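Local coordinates for UTP-glucose-1-phosphate uridylyltransferase 2 (Trypanosoma brucei, PDB 3GUE), which probably catalyses the reversible formation of UDP-glucose and diphosphate from UTP and glucose 1-phosphate, and is seen here with UDP-glucose bound, at residues 26-31 and 163-168; 37-42 and 344-349; 84-89 and 185-190. All coordinates share one frame; numbering follows the deposited sequence.

Contact 1 (26-31 and 163-168); sequences EKCIHI and NRVPKI
C28, near the start of its helix, meets the loop residue N163 and, more lightly, V165 where the following strand begins. The close part lies between the cysteine and the asparagine. The thiol rests against the first carbon of the N163 side chain, with SG of C28 3.5 Å from CB of N163. The C28 methylene carbon comes up beside the amide group, CB of C28 lying 3.6 Å from CG of N163. The sulfur is directed here because SG stands anti to the C28 backbone N (chi1 168°), which carries it off the helix surface toward 163-168. The first torsion of N163 (chi1 -56°) sets CG beside its own backbone N and brings it against C28. Past this point the packing thins: beyond the asparagine, the strand offers the sulfur one methyl of V165, with SG of C28 4.0 Å from CG1 of V165.

The rest of the helical segment turns elsewhere. E26 and H30 are exposed on the solvent side of the helix, and the end of K27 leads away from the strand to the backbone oxygen of L321. R164 takes no part here and makes cation-pi contacts with W186 and F134. The helix start is held by the carboxylate of E25, which accepts hydrogen bonds from the backbone N of K27 and of C28, while D193 binds the backbone N of N163.

C28, I31 and V165 also line a pocket holding a dithiol, probably from the crystallisation liquor, whose hydroxyl O2 is hydrogen-bonded to O of C28. This is helix-on-sheet packing: helix 26-40 lies against a small antiparallel sheet beside the sugar-nucleotide site of a GT-A-like uridylyltransferase.

Contact 2 (37-42 and 344-349); sequences ALVRKG and KVYQLE
V39 and L348 lie antiparallel, each side chain running past the other, the valine coming off the last turn of its helix and the leucine off its strand. One leucine methyl does the touching: CD2 of L348 lies 3.6 Å from CG2 of V39. The same CD2 of L348 is 4.2 Å from the other methyl, CG1 of V39, so the leucine end lies alongside the branched end of the valine. With CG1 anti to its backbone N (chi1 168°), V39 extends that branch toward Y346, where CG1 of V39 comes obliquely to the ring, 4.3 Å from CD2 of Y346. The tyrosine thus adds a lighter flank to a contact made entirely by apolar groups.

The alternation of the strand sets these roles. Y346 and L348 project toward the helix, whereas Q347 and E349 project from the other side and join each other. NE2 of Q347 donates to OE2 of E349 over 3.2 Å, at an N-H...O angle of 147°. The donor approaches on the syn side, 30° out of the carboxylate plane.

Just beyond V39 the helix stops in a Schellman motif: N of G42, the C-prime residue at positive phi, bonds to O of V39 at 2.9 Å, and N of E43 turns back to O of L38. Helix 26-40 also brings F32 and Q35 onto L348, while R330 of strand 329-334 touches both V39 and Y346. Strand 344-349 itself runs antiparallel between strands 165-169 and 329-334, and helix 26-40 packs on one face of this sheet, its last turn over Y346 and L348.

Contact 3 (84-89 and 185-190); sequences GGLGTG and EWVPPG. With UPG (uridine-5'-diphosphate-glucose), chain C.
P188 turns one flank to 84-89, where its CG meets the carbonyl of G84 and its CD meets L86. CG of the proline lies 3.4 Å from O of G84, and L86 reaches toward the ring and sets its CD2 3.5 Å from CD of P188. The other methyl, CD1, lies against both V187 and the proline; the V187 side chain crosses that of L86 at about a right angle, with CD1 of L86 3.6 Å from CG1 of V187. Chi1 of -40° places CG of L86 beside its own backbone N, on the flank facing P188.

The same two segments grip UDP-glucose through backbone N-H groups. N of G85 donates to the ribose hydroxyl O2C over 3.0 Å, at an angle of 142°. Two bent, weak bonds hold the uracil carbonyls: N of G84 to O2 and N of G190 to O4, each 2.8 Å. P188 adds its CB, 3.3 Å from O4 of the ligand, so the ring contacts both the glycine loop and the base.

In the next shell, the hydroxyl of S133 is hydrogen-bonded to O of G84, the carbonyl that touches the proline. Q162 binds the nucleotide through OE1 and makes a weak bond from NE2 to O of G190. Farther out, 84-89 opens the loop that follows strand 77-83 of the mixed central sheet. Strand 186-187 forms an edge of the smaller antiparallel sheet, bonded through V187 to V165 of strand 165-169, so the uracil is held between a loop of the central sheet and the turn that follows the edge strand of the smaller one.

The segments come along the chain as 26-31, 37-42, 84-89, 163-168, 185-190 and 344-349, so contact 1 crosses both of the others, while contact 3 is nested within the loop closed by contact 2. Contacts 1 and 2 use the two ends of helix 26-40 and have centres about 12 Å apart; the centre of contact 3 is about 13 Å from that of contact 1 and about 16 Å from that of contact 2. All three reach one antiparallel sheet, in which strand 165-169 pairs with strands 186-187 and 344-349. This sheet thus has the helix packed against it and, at its 186-187 edge, meets the nucleotide-binding loop of the central sheet.

Contact 1 (26-31 and 163-168)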
loop_
_atom_site.group_PDB
_atom_site.type_symbol
_atom_site.label_atom_id
_atom_site.label_comp_id
_atom_site.label_asym_id
_atom_site.label_seq_id
_atom_site.Cartn_x
_atom_site.Cartn_y
_atom_site.Cartn_z
ATOM N N GLU A 26 5.141 24.527 1.061
ATOM C CA GLU A 26 4.263 25.440 1.817
ATOM C C GLU A 26 2.861 24.901 2.166
ATOM O O GLU A 26 2.428 24.966 3.328
ATOM C CB GLU A 26 4.169 26.789 1.059
ATOM C CG GLU A 26 2.742 27.349 0.810
ATOM C CD GLU A 26 2.436 27.650 -0.678
ATOM O OE1 GLU A 26 3.384 27.800 -1.500
ATOM O OE2 GLU A 26 1.231 27.751 -1.034
ATOM N N LYS A 27 2.138 24.379 1.178
ATOM C CA LYS A 27 0.796 23.846 1.446
ATOM C C LYS A 27 0.836 22.603 2.328
ATOM O O LYS A 27 -0.049 22.412 3.137
ATOM C CB LYS A 27 -0.017 23.613 0.178
ATOM C CG LYS A 27 -0.529 24.875 -0.474
ATOM C CD LYS A 27 -1.730 25.496 0.235
ATOM C CE LYS A 27 -2.231 26.689 -0.571
ATOM N NZ LYS A 27 -3.219 27.525 0.165
ATOM N N CYS A 28 1.868 21.774 2.178
ATOM C CA CYS A 28 2.040 20.604 3.055
ATOM C C CYS A 28 2.231 21.033 4.527
ATOM O O CYS A 28 1.625 20.448 5.437
ATOM C CB CYS A 28 3.195 19.715 2.586
ATOM S SG CYS A 28 3.679 18.470 3.808
ATOM N N ILE A 29 3.060 22.054 4.755
ATOM C CA ILE A 29 3.271 22.596 6.110
ATOM C C ILE A 29 1.915 23.030 6.692
ATOM O O ILE A 29 1.546 22.616 7.780
ATOM C CB ILE A 29 4.320 23.739 6.141
ATOM C CG1 ILE A 29 5.706 23.210 5.721
ATOM C CG2 ILE A 29 4.369 24.404 7.548
ATOM C CD1 ILE A 29 6.717 24.258 5.358
ATOM N N HIS A 30 1.173 23.821 5.925
ATOM C CA HIS A 30 -0.169 24.292 6.302
ATOM C C HIS A 30 -1.162 23.156 6.656
ATOM O O HIS A 30 -1.814 23.210 7.695
ATOM C CB HIS A 30 -0.695 25.240 5.209
ATOM C CG HIS A 30 -2.135 25.626 5.354
ATOM N ND1 HIS A 30 -2.984 25.734 4.274
ATOM C CD2 HIS A 30 -2.874 25.938 6.444
ATOM C CE1 HIS A 30 -4.187 26.085 4.693
ATOM N NE2 HIS A 30 -4.146 26.220 6.006
ATOM N N ILE A 31 -1.289 22.157 5.780
ATOM C CA ILE A 31 -2.127 20.980 6.029
ATOM C C ILE A 31 -1.649 20.223 7.297
ATOM O O ILE A 31 -2.465 19.842 8.140
ATOM C CB ILE A 31 -2.155 20.035 4.787
ATOM C CG1 ILE A 31 -2.636 20.799 3.532
ATOM C CG2 ILE A 31 -3.000 18.767 5.045
ATOM C CD1 ILE A 31 -2.760 19.919 2.246
ATOM N N ASN A 163 6.203 14.878 -0.063
ATOM C CA ASN A 163 6.653 15.654 1.061
ATOM C C ASN A 163 7.161 14.757 2.186
ATOM O O ASN A 163 7.105 13.525 2.099
ATOM C CB ASN A 163 5.485 16.497 1.564
ATOM C CG ASN A 163 4.884 17.371 0.470
ATOM O OD1 ASN A 163 3.670 17.352 0.234
ATOM N ND2 ASN A 163 5.731 18.142 -0.198
ATOM N N ARG A 164 7.732 15.407 3.190
ATOM C CA ARG A 164 8.056 14.795 4.483
ATOM C C ARG A 164 7.633 15.694 5.629
ATOM O O ARG A 164 7.581 16.932 5.493
ATOM C CB ARG A 164 9.526 14.415 4.615
ATOM C CG ARG A 164 10.533 15.500 4.290
ATOM C CD ARG A 164 11.927 14.975 4.630
ATOM N NE ARG A 164 12.915 16.043 4.787
ATOM C CZ ARG A 164 14.168 15.830 5.193
ATOM N NH1 ARG A 164 14.579 14.593 5.466
ATOM N NH2 ARG A 164 15.016 16.846 5.313
ATOM N N VAL A 165 7.338 15.044 6.752
ATOM C CA VAL A 165 6.795 15.707 7.916
ATOM C C VAL A 165 7.561 15.208 9.156
ATOM O O VAL A 165 8.017 14.071 9.193
ATOM C CB VAL A 165 5.211 15.533 8.040
ATOM C CG1 VAL A 165 4.497 15.897 6.737
ATOM C CG2 VAL A 165 4.795 14.153 8.457
ATOM N N PRO A 166 7.737 16.064 10.172
ATOM C CA PRO A 166 8.438 15.468 11.316
ATOM C C PRO A 166 7.537 14.549 12.140
ATOM O O PRO A 166 6.316 14.755 12.194
ATOM C CB PRO A 166 8.853 16.707 12.136
ATOM C CG PRO A 166 7.803 17.700 11.870
ATOM C CD PRO A 166 7.404 17.488 10.410
ATOM N N LYS A 167 8.129 13.499 12.702
ATOM C CA LYS A 167 7.510 12.707 13.762
ATOM C C LYS A 167 7.452 13.658 14.946
ATOM O O LYS A 167 8.358 14.479 15.116
ATOM C CB LYS A 167 8.384 11.524 14.130
ATOM C CG LYS A 167 8.549 10.509 13.009
ATOM C CD LYS A 167 9.504 9.423 13.454
ATOM C CE LYS A 167 9.857 8.514 12.286
ATOM N NZ LYS A 167 10.700 7.359 12.725
ATOM N N ILE A 168 6.379 13.604 15.726
ATOM C CA ILE A 168 6.220 14.577 16.813
ATOM C C ILE A 168 6.087 13.799 18.137
ATOM O O ILE A 168 5.531 12.721 18.135
ATOM C CB ILE A 168 5.051 15.571 16.541
ATOM C CG1 ILE A 168 3.701 14.850 16.374
ATOM C CG2 ILE A 168 5.354 16.441 15.256
ATOM C CD1 ILE A 168 2.495 15.747 16.714
#

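Contact 2 (37-42 and 344-349)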
loop_
_atom_site.group_PDB
_atom_site.type_symbol
_atom_site.label_atom_id
_atom_site.label_comp_id
_atom_site.label_asym_id
_atom_site.label_seq_id
_atom_site.Cartn_x
_atom_site.Cartn_y
_atom_site.Cartn_z
ATOM N N ALA A 37 -2.710 20.967 15.173
ATOM C CA ALA A 37 -3.790 21.550 15.981
ATOM C C ALA A 37 -4.753 20.483 16.499
ATOM O O ALA A 37 -4.971 20.429 17.699
ATOM C CB ALA A 37 -4.546 22.612 15.213
ATOM N N LEU A 38 -5.260 19.601 15.617
ATOM C CA LEU A 38 -6.275 18.604 16.000
ATOM C C LEU A 38 -5.758 17.619 17.021
ATOM O O LEU A 38 -6.391 17.403 18.051
ATOM C CB LEU A 38 -6.842 17.831 14.793
ATOM C CG LEU A 38 -7.684 18.586 13.756
ATOM C CD1 LEU A 38 -8.274 17.603 12.782
ATOM C CD2 LEU A 38 -8.763 19.475 14.397
ATOM N N VAL A 39 -4.601 17.031 16.709
ATOM C CA VAL A 39 -3.964 16.007 17.520
ATOM C C VAL A 39 -3.506 16.550 18.876
ATOM O O VAL A 39 -3.623 15.853 19.903
ATOM C CB VAL A 39 -2.817 15.320 16.704
ATOM C CG1 VAL A 39 -1.907 14.440 17.581
ATOM C CG2 VAL A 39 -3.412 14.514 15.580
ATOM N N ARG A 40 -3.048 17.805 18.901
ATOM C CA ARG A 40 -2.672 18.471 20.167
ATOM C C ARG A 40 -3.811 18.514 21.179
ATOM O O ARG A 40 -3.562 18.406 22.369
ATOM C CB ARG A 40 -2.059 19.862 19.927
ATOM C CG ARG A 40 -2.889 21.081 20.369
ATOM C CD ARG A 40 -2.000 22.346 20.338
ATOM N NE ARG A 40 -1.324 22.388 19.045
ATOM C CZ ARG A 40 -1.574 23.269 18.083
ATOM N NH1 ARG A 40 -2.435 24.241 18.300
ATOM N NH2 ARG A 40 -0.926 23.183 16.909
ATOM N N LYS A 41 -5.052 18.612 20.688
ATOM C CA LYS A 41 -6.282 18.569 21.526
ATOM C C LYS A 41 -6.856 17.153 21.700
ATOM O O LYS A 41 -7.995 17.001 22.127
ATOM C CB LYS A 41 -7.404 19.452 20.958
ATOM C CG LYS A 41 -7.009 20.391 19.853
ATOM C CD LYS A 41 -6.457 21.679 20.384
ATOM C CE LYS A 41 -6.157 22.618 19.239
ATOM N NZ LYS A 41 -6.400 24.020 19.663
ATOM N N GLY A 42 -6.083 16.129 21.352
ATOM C CA GLY A 42 -6.492 14.751 21.606
ATOM C C GLY A 42 -7.292 14.041 20.523
ATOM O O GLY A 42 -7.885 12.996 20.792
ATOM N N LYS A 344 8.685 7.916 22.301
ATOM C CA LYS A 344 7.364 7.657 21.730
ATOM C C LYS A 344 6.847 8.869 20.948
ATOM O O LYS A 344 6.865 9.991 21.457
ATOM C CB LYS A 344 6.361 7.316 22.835
ATOM C CG LYS A 344 6.606 6.024 23.597
ATOM C CD LYS A 344 5.341 5.700 24.392
ATOM C CE LYS A 344 5.423 4.339 25.037
ATOM N NZ LYS A 344 5.693 4.421 26.486
ATOM N N VAL A 345 6.390 8.618 19.722
ATOM C CA VAL A 345 5.990 9.671 18.793
ATOM C C VAL A 345 4.657 9.365 18.125
ATOM O O VAL A 345 4.083 8.283 18.292
ATOM C CB VAL A 345 7.076 9.981 17.684
ATOM C CG1 VAL A 345 8.363 10.548 18.329
ATOM C CG2 VAL A 345 7.387 8.756 16.817
ATOM N N TYR A 346 4.185 10.335 17.355
ATOM C CA TYR A 346 2.990 10.189 16.558
ATOM C C TYR A 346 3.350 10.574 15.123
ATOM O O TYR A 346 3.941 11.628 14.891
ATOM C CB TYR A 346 1.872 11.112 17.059
ATOM C CG TYR A 346 1.179 10.763 18.369
ATOM C CD1 TYR A 346 0.615 9.502 18.585
ATOM C CD2 TYR A 346 0.994 11.750 19.360
ATOM C CE1 TYR A 346 -0.072 9.204 19.794
ATOM C CE2 TYR A 346 0.311 11.471 20.557
ATOM C CZ TYR A 346 -0.211 10.204 20.771
ATOM O OH TYR A 346 -0.862 9.931 21.957
ATOM N N GLN A 347 3.013 9.693 14.172
ATOM C CA GLN A 347 3.104 10.006 12.756
ATOM C C GLN A 347 1.723 10.377 12.208
ATOM O O GLN A 347 0.769 9.596 12.272
ATOM C CB GLN A 347 3.755 8.853 11.991
ATOM C CG GLN A 347 5.068 8.398 12.668
ATOM C CD GLN A 347 5.705 7.141 12.090
ATOM O OE1 GLN A 347 6.824 6.807 12.457
ATOM N NE2 GLN A 347 5.004 6.440 11.208
ATOM N N LEU A 348 1.620 11.614 11.722
ATOM C CA LEU A 348 0.388 12.119 11.141
ATOM C C LEU A 348 0.430 11.776 9.640
ATOM O O LEU A 348 1.396 12.088 8.957
ATOM C CB LEU A 348 0.268 13.623 11.362
ATOM C CG LEU A 348 0.352 14.185 12.780
ATOM C CD1 LEU A 348 -0.053 15.650 12.770
ATOM C CD2 LEU A 348 -0.476 13.416 13.785
ATOM N N GLU A 349 -0.607 11.092 9.159
ATOM C CA GLU A 349 -0.611 10.503 7.820
ATOM C C GLU A 349 -2.026 10.509 7.275
ATOM O O GLU A 349 -2.983 10.384 8.050
ATOM C CB GLU A 349 -0.157 9.041 7.870
ATOM C CG GLU A 349 1.321 8.811 8.126
ATOM C CD GLU A 349 1.538 7.742 9.170
ATOM O OE1 GLU A 349 0.583 7.490 9.925
ATOM O OE2 GLU A 349 2.637 7.154 9.234
#

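Contact 3 (84-89 and 185-190)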
loop_
_atom_site.group_PDB
_atom_site.type_symbol
_atom_site.label_atom_id
_atom_site.label_comp_id
_atom_site.label_asym_id
_atom_site.label_seq_id
_atom_site.Cartn_x
_atom_site.Cartn_y
_atom_site.Cartn_z
ATOM N N GLY A 84 6.784 5.404 -1.872
ATOM C CA GLY A 84 7.265 6.396 -0.899
ATOM C C GLY A 84 7.341 5.896 0.530
ATOM O O GLY A 84 7.938 6.547 1.374
ATOM N N GLY A 85 6.780 4.725 0.807
ATOM C CA GLY A 85 6.757 4.215 2.176
ATOM C C GLY A 85 8.114 3.672 2.601
ATOM O O GLY A 85 8.987 3.415 1.762
ATOM N N LEU A 86 8.267 3.464 3.902
ATOM C CA LEU A 86 9.564 3.173 4.484
ATOM C C LEU A 86 9.700 1.712 4.844
ATOM O O LEU A 86 10.817 1.243 5.119
ATOM C CB LEU A 86 9.805 4.040 5.712
ATOM C CG LEU A 86 9.340 5.494 5.641
ATOM C CD1 LEU A 86 9.305 6.106 7.032
ATOM C CD2 LEU A 86 10.215 6.286 4.686
ATOM N N GLY A 87 8.576 1.001 4.830
ATOM C CA GLY A 87 8.563 -0.430 5.083
ATOM C C GLY A 87 9.014 -0.795 6.480
ATOM O O GLY A 87 9.651 -1.837 6.685
ATOM N N THR A 88 8.666 0.045 7.450
ATOM C CA THR A 88 9.178 -0.126 8.807
ATOM C C THR A 88 8.559 -1.357 9.470
ATOM O O THR A 88 9.235 -2.056 10.222
ATOM C CB THR A 88 8.993 1.140 9.648
ATOM O OG1 THR A 88 7.598 1.436 9.750
ATOM C CG2 THR A 88 9.710 2.336 9.002
ATOM N N GLY A 89 7.291 -1.627 9.139
ATOM C CA GLY A 89 6.567 -2.842 9.531
ATOM C C GLY A 89 7.318 -4.142 9.247
ATOM O O GLY A 89 7.250 -5.087 10.042
ATOM N N GLU A 185 13.904 11.259 12.326
ATOM C CA GLU A 185 13.094 12.408 12.794
ATOM C C GLU A 185 11.918 12.770 11.849
ATOM O O GLU A 185 11.086 13.638 12.166
ATOM C CB GLU A 185 13.981 13.643 13.006
ATOM C CG GLU A 185 15.080 13.498 14.098
ATOM C CD GLU A 185 16.073 14.668 14.153
ATOM O OE1 GLU A 185 15.946 15.654 13.380
ATOM O OE2 GLU A 185 17.001 14.587 14.978
ATOM N N TRP A 186 11.872 12.105 10.695
ATOM C CA TRP A 186 10.981 12.456 9.595
ATOM C C TRP A 186 10.218 11.240 9.087
ATOM O O TRP A 186 10.771 10.145 9.112
ATOM C CB TRP A 186 11.813 12.972 8.418
ATOM C CG TRP A 186 12.468 14.233 8.709
ATOM C CD1 TRP A 186 13.724 14.410 9.228
ATOM C CD2 TRP A 186 11.918 15.534 8.512
ATOM N NE1 TRP A 186 13.987 15.751 9.356
ATOM C CE2 TRP A 186 12.900 16.465 8.925
ATOM C CE3 TRP A 186 10.688 16.006 8.019
ATOM C CZ2 TRP A 186 12.692 17.842 8.877
ATOM C CZ3 TRP A 186 10.472 17.371 7.972
ATOM C CH2 TRP A 186 11.491 18.286 8.380
ATOM N N VAL A 187 8.992 11.453 8.599
ATOM C CA VAL A 187 8.250 10.434 7.789
ATOM C C VAL A 187 7.483 11.054 6.629
ATOM O O VAL A 187 6.947 12.138 6.793
ATOM C CB VAL A 187 7.197 9.646 8.591
ATOM C CG1 VAL A 187 7.837 8.507 9.324
ATOM C CG2 VAL A 187 6.407 10.557 9.528
ATOM N N PRO A 188 7.380 10.329 5.482
ATOM C CA PRO A 188 6.460 10.740 4.406
ATOM C C PRO A 188 5.045 10.717 5.000
ATOM O O PRO A 188 4.746 9.809 5.784
ATOM C CB PRO A 188 6.624 9.632 3.343
ATOM C CG PRO A 188 7.207 8.457 4.081
ATOM C CD PRO A 188 8.093 9.085 5.133
ATOM N N PRO A 189 4.190 11.700 4.650
ATOM C CA PRO A 189 2.901 11.822 5.358
ATOM C C PRO A 189 1.739 10.903 4.882
ATOM O O PRO A 189 0.568 11.259 5.059
ATOM C CB PRO A 189 2.547 13.287 5.142
ATOM C CG PRO A 189 3.208 13.676 3.858
ATOM C CD PRO A 189 4.367 12.754 3.620
ATOM N N GLY A 190 2.063 9.768 4.264
ATOM C CA GLY A 190 1.060 8.810 3.750
ATOM C C GLY A 190 0.944 8.980 2.250
ATOM O O GLY A 190 1.335 10.014 1.735
HETATM N N1 UPG C . 3.494 4.895 0.406
HETATM C C2 UPG C . 3.890 6.123 -0.160
HETATM N N3 UPG C . 3.961 7.217 0.686
HETATM C C4 UPG C . 3.663 7.154 2.026
HETATM C C5 UPG C . 3.249 5.942 2.593
HETATM C C6 UPG C . 3.157 4.807 1.794
HETATM O O2 UPG C . 4.205 6.284 -1.348
HETATM O O4 UPG C . 3.777 8.195 2.688
HETATM C C1C UPG C . 3.395 3.679 -0.465
HETATM C C2C UPG C . 4.028 2.356 -0.022
HETATM O O2C UPG C . 5.431 2.336 -0.319
HETATM C C3C UPG C . 3.267 1.387 -0.923
HETATM C C4C UPG C . 1.865 1.977 -0.927
HETATM O O4C UPG C . 1.992 3.378 -0.563
HETATM O O3C UPG C . 3.790 1.477 -2.247
HETATM C C5C UPG C . 0.948 1.295 0.139
HETATM O O5C UPG C . 1.324 1.557 1.465
HETATM P PA UPG C . 1.272 0.400 2.588
HETATM O O1A UPG C . 1.939 -0.774 1.958
HETATM O O2A UPG C . 1.739 0.884 3.892
HETATM O O3A UPG C . -0.339 0.070 2.650
HETATM P PB UPG C . -1.455 0.767 3.607
HETATM O O1B UPG C . -1.354 2.227 3.439
HETATM O O2B UPG C . -1.433 0.175 4.982
HETATM O O3B UPG C . -2.771 0.153 2.925
HETATM C "C1'" UPG C . -3.100 0.539 1.540
HETATM C "C2'" UPG C . -4.467 1.209 1.529
HETATM C "C3'" UPG C . -5.467 0.225 2.124
HETATM C "C4'" UPG C . -5.493 -1.044 1.257
HETATM C "C5'" UPG C . -4.075 -1.662 1.165
HETATM C "C6'" UPG C . -4.021 -2.706 0.081
HETATM O "O2'" UPG C . -4.463 2.418 2.310
HETATM O "O3'" UPG C . -6.733 0.853 2.224
HETATM O "O4'" UPG C . -6.401 -1.996 1.790
HETATM O "O5'" UPG C . -3.064 -0.688 0.786
HETATM O "O6'" UPG C . -2.855 -3.513 0.262
#